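Local structure of choline binding protein PCPA (4CP6) at residues A[74-77]-A[78-82]; A[120-123]-A[124-128]; A[391-395]-A[396-400]. The protein serves as a pneumococcal vaccine antigen that probably attaches to choline on the cell surface and displays a leucine-rich repeat region. All coordinates share one frame; numbering follows the deposited sequence. Where two conformers were deposited one is given.

Contact 1 (A[74-77]-A[78-82])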
ATOM      1  N   THR A  74     -16.439  26.379   0.187  1.00 12.09           N
ATOM      2  CA  THR A  74     -16.828  25.037  -0.271  1.00 12.55           C
ATOM      3  C   THR A  74     -15.653  24.075  -0.393  1.00 14.90           C
ATOM      4  O   THR A  74     -15.870  22.874  -0.609  1.00 13.62           O
ATOM      5  CB  THR A  74     -17.556  25.161  -1.613  1.00 14.88           C
ATOM      6  OG1 THR A  74     -16.703  25.834  -2.531  1.00 14.28           O
ATOM      7  CG2 THR A  74     -18.883  25.955  -1.504  1.00 17.15           C
ATOM      8  N   GLU A  75     -14.423  24.586  -0.341  1.00 12.30           N
ATOM      9  CA  GLU A  75     -13.251  23.727  -0.512  1.00 12.30           C
ATOM     10  C   GLU A  75     -12.118  24.117   0.381  1.00 13.89           C
ATOM     11  O   GLU A  75     -11.940  25.304   0.691  1.00 13.29           O
ATOM     12  CB  GLU A  75     -12.763  23.757  -1.977  1.00 13.40           C
ATOM     13  CG  GLU A  75     -13.853  23.406  -2.981  1.00 15.86           C
ATOM     14  CD  GLU A  75     -13.399  23.108  -4.389  1.00 18.84           C
ATOM     15  OE1 GLU A  75     -12.173  22.979  -4.602  1.00 16.51           O
ATOM     16  OE2 GLU A  75     -14.272  23.027  -5.284  1.00 19.27           O
ATOM     17  N   VAL A  76     -11.323  23.120   0.795  1.00 12.17           N
ATOM     18  CA  VAL A  76     -10.056  23.349   1.468  1.00 11.38           C
ATOM     19  C   VAL A  76      -9.002  23.306   0.352  1.00 13.83           C
ATOM     20  O   VAL A  76      -8.851  22.267  -0.322  1.00 12.89           O
ATOM     21  CB  VAL A  76      -9.756  22.328   2.577  1.00 12.34           C
ATOM     22  CG1 VAL A  76      -8.341  22.511   3.105  1.00 12.25           C
ATOM     23  CG2 VAL A  76     -10.779  22.455   3.714  1.00 12.09           C
ATOM     24  N   ALA A  77      -8.294  24.433   0.131  1.00 12.98           N
ATOM     25  CA  ALA A  77      -7.301  24.489  -0.932  1.00 12.19           C
ATOM     26  C   ALA A  77      -6.083  23.621  -0.630  1.00 13.15           C
ATOM     27  O   ALA A  77      -5.738  23.398   0.534  1.00 12.48           O
ATOM     28  CB  ALA A  77      -6.851  25.924  -1.136  1.00 13.53           C
ATOM     29  N   SER A  78      -5.345  23.223  -1.686  1.00 12.01           N
ATOM     30  CA  SER A  78      -4.105  22.508  -1.482  1.00 11.67           C
ATOM     31  C   SER A  78      -3.199  23.337  -0.547  1.00 14.46           C
ATOM     32  O   SER A  78      -3.097  24.574  -0.693  1.00 13.69           O
ATOM     33  CB  SER A  78      -3.374  22.309  -2.800  1.00 15.29           C
ATOM     34  OG  SER A  78      -4.179  21.491  -3.626  1.00 17.04           O
ATOM     35  N   GLN A  79      -2.521  22.663   0.398  1.00 13.70           N
ATOM     36  CA  GLN A  79      -1.596  23.255   1.370  1.00 14.06           C
ATOM     37  C   GLN A  79      -2.264  24.141   2.415  1.00 13.89           C
ATOM     38  O   GLN A  79      -1.571  24.553   3.333  1.00 14.38           O
ATOM     39  CB  GLN A  79      -0.473  24.076   0.662  1.00 15.80           C
ATOM     40  CG  GLN A  79       0.194  23.394  -0.547  1.00 16.95           C
ATOM     41  CD  GLN A  79       0.995  22.166  -0.196  1.00 21.74           C
ATOM     42  OE1 GLN A  79       1.392  21.952   0.957  1.00 23.02           O
ATOM     43  NE2 GLN A  79       1.195  21.296  -1.165  1.00 20.31           N
ATOM     44  N   ALA A  80      -3.587  24.404   2.334  1.00 13.07           N
ATOM     45  CA  ALA A  80      -4.181  25.383   3.265  1.00 12.71           C
ATOM     46  C   ALA A  80      -3.934  25.088   4.729  1.00 16.26           C
ATOM     47  O   ALA A  80      -3.591  26.002   5.498  1.00 15.39           O
ATOM     48  CB  ALA A  80      -5.669  25.536   3.002  1.00 12.90           C
ATOM     49  N   PHE A  81      -4.108  23.825   5.132  1.00 12.71           N
ATOM     50  CA  PHE A  81      -3.885  23.453   6.517  1.00 12.39           C
ATOM     51  C   PHE A  81      -2.733  22.465   6.636  1.00 14.35           C
ATOM     52  O   PHE A  81      -2.709  21.582   7.503  1.00 13.86           O
ATOM     53  CB  PHE A  81      -5.178  23.009   7.206  1.00 14.33           C
ATOM     54  CG  PHE A  81      -6.170  24.143   7.217  1.00 13.16           C
ATOM     55  CD1 PHE A  81      -5.948  25.284   8.005  1.00 15.82           C
ATOM     56  CD2 PHE A  81      -7.295  24.111   6.414  1.00 14.13           C
ATOM     57  CE1 PHE A  81      -6.842  26.352   7.990  1.00 16.80           C
ATOM     58  CE2 PHE A  81      -8.184  25.196   6.386  1.00 16.15           C
ATOM     59  CZ  PHE A  81      -7.950  26.313   7.172  1.00 14.69           C
ATOM     60  N   SER A  82      -1.746  22.631   5.753  1.00 12.36           N
ATOM     61  CA  SER A  82      -0.577  21.791   5.850  0.50 11.89           C
ATOM     62  C   SER A  82       0.354  22.322   6.935  1.00 14.68           C
ATOM     63  O   SER A  82       0.356  23.536   7.245  1.00 15.66           O
ATOM     64  CB  SER A  82       0.164  21.715   4.522  0.50 14.30           C
ATOM     65  OG  SER A  82       0.604  23.012   4.175  0.50 13.21           O
TER
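A77 and A80 are the two ends of a type II beta turn that takes over where strand 69-76 stops: A80 N donates to A77 O at 3.0 Å, nearly straight at the hydrogen (162°). Q79 sits at the third position with a positive phi of 69°, as a type II turn requires. A second turn, type I, runs from Q79 to S82 and overlaps the first. Here Q79 O is gripped twice, by S82 N and by S82 OG, the latter at 2.8 Å, and both donors come from the same face of its plane. The side chains that meet are V76, A80 and F81. V76 lays CG1 against the flank of the turn, anti to its own backbone N (chi1 172°), and this one methyl does all the touching: it lies 3.8 Å from F81 CD2, at the edge of the ring and near its plane, and 4.0 Å from A80 CB. The valine side chain runs roughly perpendicular to that of the phenylalanine. A77 CB adds a looser approach to A80 CB at 4.3 Å. Around this pair of turns, F81 also packs on V40 of strand 35-40 and on I60, while S78 OG is hydrogen-bonded to K109 O and Q79 OE1 to Y84 OH. The chain thus leaves the sheet by a double turn in which main-chain polar groups pair with one another or with a serine hydroxyl, and the methyl of V76 and the ring edge of F81 are kept together on the buried apolar side.

Contact 2 (A[120-123]-A[124-128])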
ATOM      1  N   ILE A 120      -9.880  15.462  13.507  1.00 14.44           N
ATOM      2  CA  ILE A 120     -10.609  16.250  12.539  1.00 13.85           C
ATOM      3  C   ILE A 120     -12.039  15.940  12.841  1.00 16.77           C
ATOM      4  O   ILE A 120     -12.425  14.750  12.831  1.00 16.15           O
ATOM      5  CB  ILE A 120     -10.261  15.851  11.084  1.00 16.29           C
ATOM      6  CG1 ILE A 120      -8.785  16.079  10.762  1.00 17.56           C
ATOM      7  CG2 ILE A 120     -11.183  16.535  10.071  1.00 18.88           C
ATOM      8  CD1 ILE A 120      -8.349  17.525  10.688  1.00 18.26           C
ATOM      9  N   ILE A 121     -12.813  16.974  13.177  1.00 14.84           N
ATOM     10  CA  ILE A 121     -14.204  16.814  13.554  1.00 14.41           C
ATOM     11  C   ILE A 121     -15.085  17.373  12.466  1.00 16.70           C
ATOM     12  O   ILE A 121     -14.854  18.492  11.987  1.00 16.92           O
ATOM     13  CB  ILE A 121     -14.455  17.557  14.897  1.00 18.06           C
ATOM     14  CG1 ILE A 121     -13.513  17.041  16.013  1.00 19.04           C
ATOM     15  CG2 ILE A 121     -15.950  17.499  15.313  1.00 19.26           C
ATOM     16  CD1 ILE A 121     -13.158  18.080  17.029  1.00 31.14           C
ATOM     17  N   PHE A 122     -16.127  16.635  12.092  1.00 14.30           N
ATOM     18  CA  PHE A 122     -17.069  17.144  11.110  1.00 14.57           C
ATOM     19  C   PHE A 122     -18.308  17.665  11.801  1.00 21.27           C
ATOM     20  O   PHE A 122     -18.893  16.973  12.645  1.00 21.07           O
ATOM     21  CB  PHE A 122     -17.477  16.052  10.098  1.00 15.18           C
ATOM     22  CG  PHE A 122     -16.316  15.679   9.223  1.00 14.49           C
ATOM     23  CD1 PHE A 122     -15.431  14.676   9.604  1.00 15.49           C
ATOM     24  CD2 PHE A 122     -16.085  16.345   8.024  1.00 15.91           C
ATOM     25  CE1 PHE A 122     -14.294  14.400   8.845  1.00 16.84           C
ATOM     26  CE2 PHE A 122     -14.984  16.025   7.234  1.00 16.52           C
ATOM     27  CZ  PHE A 122     -14.086  15.054   7.652  1.00 15.99           C
ATOM     28  N   ASP A 123     -18.743  18.872  11.412  1.00 18.21           N
ATOM     29  CA  ASP A 123     -20.007  19.397  11.919  1.00 18.00           C
ATOM     30  C   ASP A 123     -21.092  18.519  11.324  1.00 22.06           C
ATOM     31  O   ASP A 123     -20.905  17.935  10.248  1.00 19.00           O
ATOM     32  CB  ASP A 123     -20.249  20.841  11.435  1.00 19.14           C
ATOM     33  CG  ASP A 123     -19.540  21.931  12.208  1.00 21.61           C
ATOM     34  OD1 ASP A 123     -19.120  21.676  13.352  1.00 22.20           O
ATOM     35  OD2 ASP A 123     -19.480  23.070  11.701  1.00 23.88           O
ATOM     36  N   LYS A 124     -22.253  18.462  11.988  1.00 21.56           N
ATOM     37  CA  LYS A 124     -23.384  17.690  11.501  1.00 21.98           C
ATOM     38  C   LYS A 124     -23.772  18.119  10.059  1.00 21.85           C
ATOM     39  O   LYS A 124     -23.610  19.287   9.702  1.00 22.20           O
ATOM     40  CB  LYS A 124     -24.578  17.877  12.460  1.00 25.86           C
ATOM     41  CG  LYS A 124     -25.610  16.757  12.419  1.00 51.01           C
ATOM     42  CD  LYS A 124     -26.735  16.998  13.430  1.00 63.26           C
ATOM     43  CE  LYS A 124     -27.800  15.925  13.402  1.00 74.81           C
ATOM     44  NZ  LYS A 124     -28.690  16.047  12.215  1.00 84.95           N
ATOM     45  N   GLY A 125     -24.222  17.165   9.246  1.00 18.24           N
ATOM     46  CA  GLY A 125     -24.658  17.422   7.882  1.00 17.05           C
ATOM     47  C   GLY A 125     -23.537  17.735   6.910  1.00 19.17           C
ATOM     48  O   GLY A 125     -23.748  18.478   5.946  1.00 18.66           O
ATOM     49  N   SER A 126     -22.350  17.126   7.118  1.00 16.47           N
ATOM     50  CA  SER A 126     -21.242  17.362   6.185  1.00 15.19           C
ATOM     51  C   SER A 126     -21.642  17.133   4.728  1.00 16.82           C
ATOM     52  O   SER A 126     -22.370  16.180   4.386  1.00 16.82           O
ATOM     53  CB  SER A 126     -20.053  16.471   6.537  1.00 15.54           C
ATOM     54  OG  SER A 126     -19.026  16.642   5.570  1.00 14.54           O
ATOM     55  N   GLN A 127     -21.136  17.977   3.857  1.00 14.77           N
ATOM     56  CA  GLN A 127     -21.322  17.873   2.430  1.00 14.13           C
ATOM     57  C   GLN A 127     -20.046  17.342   1.751  1.00 14.99           C
ATOM     58  O   GLN A 127     -19.979  17.339   0.529  1.00 14.61           O
ATOM     59  CB  GLN A 127     -21.686  19.242   1.853  1.00 16.31           C
ATOM     60  CG  GLN A 127     -22.998  19.772   2.448  1.00 15.27           C
ATOM     61  CD  GLN A 127     -23.211  21.208   2.078  1.00 27.07           C
ATOM     62  OE1 GLN A 127     -23.527  22.057   2.925  1.00 30.87           O
ATOM     63  NE2 GLN A 127     -23.055  21.514   0.815  1.00 20.95           N
ATOM     64  N   LEU A 128     -19.063  16.893   2.546  1.00 12.69           N
ATOM     65  CA  LEU A 128     -17.771  16.450   2.012  1.00 11.88           C
ATOM     66  C   LEU A 128     -17.953  15.275   1.045  1.00 13.89           C
ATOM     67  O   LEU A 128     -18.390  14.209   1.484  1.00 14.23           O
ATOM     68  CB  LEU A 128     -16.801  16.092   3.132  1.00 12.69           C
ATOM     69  CG  LEU A 128     -15.419  15.641   2.648  1.00 13.46           C
ATOM     70  CD1 LEU A 128     -14.640  16.810   1.996  1.00 13.16           C
ATOM     71  CD2 LEU A 128     -14.649  15.027   3.764  1.00 15.35           C
TER
HETATM   72  O   HOH W   1     -21.433  15.404   9.363  1.00 23.94           O
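F122 closes strand 119-122 of the leucine-rich repeat region, and its ring meets S126 and L128 of the loop that leads on to strand 130-131. The ring is approached obliquely by both: L128 CD2 comes to 3.6 Å from F122 CE2, and S126 OG to 3.8 Å from F122 CD2. L128 extends CG anti to its backbone N (chi1 -179°), which carries its methyl back across the bend to the phenylalanine. S126 and L128 are themselves joined in an ST turn: S126 OG accepts from L128 N at 3.0 Å in a nearly straight bond (165°), so the serine hydroxyl both fixes the backbone of the loop and lies beside the aromatic ring. This strand and loop lie within a BspA-type leucine-rich repeat region, in which parallel strands stack rung upon rung; F122 accordingly also packs on I100 of the preceding strand 97-100 and on I144 of strand 143-146. Around the bend itself a water takes the place of a direct main-chain bond. It donates to D123 O at 2.7 Å and accepts from S126 N at 3.0 Å, bridging two backbone groups that stand 3.5 Å apart. The positive phi at G125 helps turn the chain between D123 and S126. Farther along, S149 OG is hydrogen-bonded to the carbonyls of both S126 and L128, which must share its single proton.

Contact 3 (A[391-395]-A[396-400])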
ATOM      1  N   PHE A 391      25.307 -26.539  -7.379  1.00 12.03           N
ATOM      2  CA  PHE A 391      24.249 -26.755  -8.355  1.00 11.72           C
ATOM      3  C   PHE A 391      24.126 -28.213  -8.683  1.00 14.43           C
ATOM      4  O   PHE A 391      25.154 -28.905  -8.842  1.00 14.43           O
ATOM      5  CB  PHE A 391      24.514 -26.005  -9.653  1.00 12.54           C
ATOM      6  CG  PHE A 391      24.249 -24.517  -9.613  1.00 12.14           C
ATOM      7  CD1 PHE A 391      25.242 -23.629  -9.215  1.00 13.19           C
ATOM      8  CD2 PHE A 391      23.026 -24.003 -10.030  1.00 11.79           C
ATOM      9  CE1 PHE A 391      25.007 -22.250  -9.214  1.00 12.88           C
ATOM     10  CE2 PHE A 391      22.788 -22.622 -10.020  1.00 12.91           C
ATOM     11  CZ  PHE A 391      23.777 -21.755  -9.609  1.00 11.77           C
ATOM     12  N   TYR A 392      22.890 -28.669  -8.922  1.00 13.20           N
ATOM     13  CA  TYR A 392      22.573 -30.038  -9.339  1.00 13.22           C
ATOM     14  C   TYR A 392      21.825 -29.868 -10.658  1.00 15.07           C
ATOM     15  O   TYR A 392      20.766 -29.200 -10.702  1.00 15.36           O
ATOM     16  CB  TYR A 392      21.755 -30.792  -8.269  1.00 14.34           C
ATOM     17  CG  TYR A 392      22.449 -30.933  -6.926  1.00 16.25           C
ATOM     18  CD1 TYR A 392      22.449 -29.893  -6.006  1.00 18.28           C
ATOM     19  CD2 TYR A 392      23.135 -32.106  -6.586  1.00 19.68           C
ATOM     20  CE1 TYR A 392      23.113 -30.006  -4.779  1.00 18.87           C
ATOM     21  CE2 TYR A 392      23.789 -32.233  -5.357  1.00 17.09           C
ATOM     22  CZ  TYR A 392      23.778 -31.177  -4.457  1.00 27.15           C
ATOM     23  OH  TYR A 392      24.411 -31.279  -3.226  1.00 28.40           O
ATOM     24  N   VAL A 393      22.374 -30.407 -11.751  1.00 13.28           N
ATOM     25  CA  VAL A 393      21.807 -30.218 -13.091  1.00 12.70           C
ATOM     26  C   VAL A 393      21.624 -31.570 -13.799  1.00 16.59           C
ATOM     27  O   VAL A 393      22.158 -32.578 -13.331  1.00 15.26           O
ATOM     28  CB  VAL A 393      22.628 -29.232 -13.957  1.00 15.24           C
ATOM     29  CG1 VAL A 393      22.750 -27.866 -13.269  1.00 14.70           C
ATOM     30  CG2 VAL A 393      24.018 -29.787 -14.279  1.00 15.00           C
ATOM     31  N   THR A 394      20.896 -31.579 -14.926  1.00 14.77           N
ATOM     32  CA  THR A 394      20.570 -32.835 -15.605  1.00 14.63           C
ATOM     33  C   THR A 394      21.529 -33.199 -16.708  1.00 18.98           C
ATOM     34  O   THR A 394      21.494 -34.346 -17.155  1.00 18.67           O
ATOM     35  CB  THR A 394      19.127 -32.777 -16.166  1.00 15.76           C
ATOM     36  OG1 THR A 394      19.073 -31.759 -17.157  1.00 16.75           O
ATOM     37  CG2 THR A 394      18.083 -32.558 -15.076  1.00 15.48           C
ATOM     38  N   SER A 395      22.347 -32.253 -17.210  1.00 15.88           N
ATOM     39  CA  SER A 395      23.250 -32.582 -18.318  1.00 16.28           C
ATOM     40  C   SER A 395      24.547 -31.815 -18.273  1.00 18.56           C
ATOM     41  O   SER A 395      24.619 -30.741 -17.670  1.00 16.40           O
ATOM     42  CB  SER A 395      22.571 -32.277 -19.648  1.00 17.97           C
ATOM     43  OG  SER A 395      22.438 -30.877 -19.873  1.00 22.59           O
ATOM     44  N   GLU A 396      25.549 -32.309 -19.007  1.00 18.09           N
ATOM     45  CA  GLU A 396      26.819 -31.616 -19.165  1.00 17.92           C
ATOM     46  C   GLU A 396      26.601 -30.285 -19.900  1.00 19.34           C
ATOM     47  O   GLU A 396      27.281 -29.321 -19.561  1.00 16.52           O
ATOM     48  CB  GLU A 396      27.837 -32.500 -19.919  1.00 19.46           C
ATOM     49  CG  GLU A 396      28.422 -33.614 -19.056  1.00 25.88           C
ATOM     50  CD  GLU A 396      29.239 -33.217 -17.835  1.00 34.67           C
ATOM     51  OE1 GLU A 396      29.867 -32.135 -17.845  1.00 31.13           O
ATOM     52  OE2 GLU A 396      29.294 -34.024 -16.881  1.00 37.11           O
ATOM     53  N   HIS A 397      25.636 -30.195 -20.862  1.00 16.52           N
ATOM     54  CA  HIS A 397      25.367 -28.936 -21.569  1.00 16.96           C
ATOM     55  C   HIS A 397      24.876 -27.874 -20.580  1.00 17.25           C
ATOM     56  O   HIS A 397      25.369 -26.745 -20.608  1.00 17.45           O
ATOM     57  CB  HIS A 397      24.363 -29.088 -22.716  1.00 18.19           C
ATOM     58  CG  HIS A 397      24.014 -27.784 -23.373  1.00 20.80           C
ATOM     59  ND1 HIS A 397      24.986 -26.995 -23.970  1.00 22.63           N
ATOM     60  CD2 HIS A 397      22.826 -27.132 -23.435  1.00 22.35           C
ATOM     61  CE1 HIS A 397      24.355 -25.924 -24.424  1.00 21.82           C
ATOM     62  NE2 HIS A 397      23.051 -25.964 -24.132  1.00 22.52           N
ATOM     63  N   ILE A 398      23.939 -28.231 -19.689  1.00 15.07           N
ATOM     64  CA  ILE A 398      23.469 -27.235 -18.714  1.00 14.44           C
ATOM     65  C   ILE A 398      24.619 -26.800 -17.772  1.00 15.91           C
ATOM     66  O   ILE A 398      24.748 -25.611 -17.482  1.00 14.31           O
ATOM     67  CB  ILE A 398      22.207 -27.732 -18.020  1.00 16.22           C
ATOM     68  CG1 ILE A 398      21.070 -27.700 -19.062  1.00 16.20           C
ATOM     69  CG2 ILE A 398      21.858 -26.850 -16.783  1.00 16.43           C
ATOM     70  CD1 ILE A 398      19.781 -28.467 -18.667  1.00 20.54           C
ATOM     71  N   LYS A 399      25.527 -27.731 -17.392  1.00 13.58           N
ATOM     72  CA  LYS A 399      26.708 -27.376 -16.613  1.00 12.95           C
ATOM     73  C   LYS A 399      27.557 -26.379 -17.424  1.00 15.69           C
ATOM     74  O   LYS A 399      28.052 -25.404 -16.857  1.00 14.90           O
ATOM     75  CB  LYS A 399      27.513 -28.661 -16.261  1.00 14.28           C
ATOM     76  CG  LYS A 399      28.855 -28.385 -15.601  1.00 15.04           C
ATOM     77  CD  LYS A 399      29.414 -29.636 -14.932  1.00 17.47           C
ATOM     78  CE  LYS A 399      30.736 -29.372 -14.256  1.00 17.66           C
ATOM     79  NZ  LYS A 399      31.071 -30.502 -13.351  1.00 22.33           N
ATOM     80  N   ASP A 400      27.729 -26.618 -18.743  1.00 13.59           N
ATOM     81  CA  ASP A 400      28.518 -25.706 -19.589  1.00 13.41           C
ATOM     82  C   ASP A 400      27.896 -24.322 -19.625  1.00 13.96           C
ATOM     83  O   ASP A 400      28.597 -23.308 -19.578  1.00 13.32           O
ATOM     84  CB  ASP A 400      28.644 -26.236 -21.032  1.00 15.38           C
ATOM     85  CG  ASP A 400      29.421 -27.529 -21.177  1.00 20.14           C
ATOM     86  OD1 ASP A 400      30.201 -27.864 -20.258  1.00 19.18           O
ATOM     87  OD2 ASP A 400      29.264 -28.190 -22.222  1.00 22.32           O
TER
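S395 caps helix 396-405, and I398, in the first turn, packs back against V393 of the strand the chain has just left. The compact part lies on the inner side. I398 CG2 reaches 3.8 Å from V393 CG1, the two side chains lying alongside one another but pointing opposite ways, while V393 CG2 faces the first turn at 4.0 Å from K399 N. T394 OG1 stands 3.7 Å from I398 CD1, its hydroxyl already hydrogen-bonded to N371 O, and F376 and L402 extend the apolar patch round I398 and V393. At the helix start, S395 is the N-cap: with OG held between its backbone N and carbonyl carbon (chi1 71°), the hydroxyl turns over the first turn and accepts from I398 N at 3.0 Å and 167°. Its carbonyl opens the regular helical pattern, S395 O taking K399 N at 3.2 Å. The outer side is much looser. E396 and H397 are exposed: E396 touches S395 with little more than its CB, and H397 CB lies 3.9 Å from S395 OG before its imidazole heads off from the strand. K399 straddles the two sides, its CB near V393 CG2 and its extended chain carrying NZ to the carbonyl of I412 on strand 412-414. That strand lies beside 390-393 in a parallel sheet, so the contact forms the first bend of a beta-alpha-beta unit. The serine thus serves two amides of the helix's first turn, one through its hydroxyl and one through its carbonyl, while E396, near the positive end of the helix dipole, would probably find a favourable electrostatic setting.

In the fold
Followed from the N terminus, the three contacts come in series, none nested in or crossing another, and each closes a short bend where a strand ends. Contact 1 turns the chain off strand 69-76, in the mixed sheet that joins the N-terminal strands to the repeats. Contact 2 follows, its centre about 15 Å from that of contact 1, and turns the chain from strand 119-122 of a parallel sheet towards strand 130-131, which belongs to the same mixed sheet as 69-76. Contact 3 lies at the far end, on the opposite side of the chain's centre, about 64 Å from contact 1 between centres; there strand 390-393 hands over to helix 396-405.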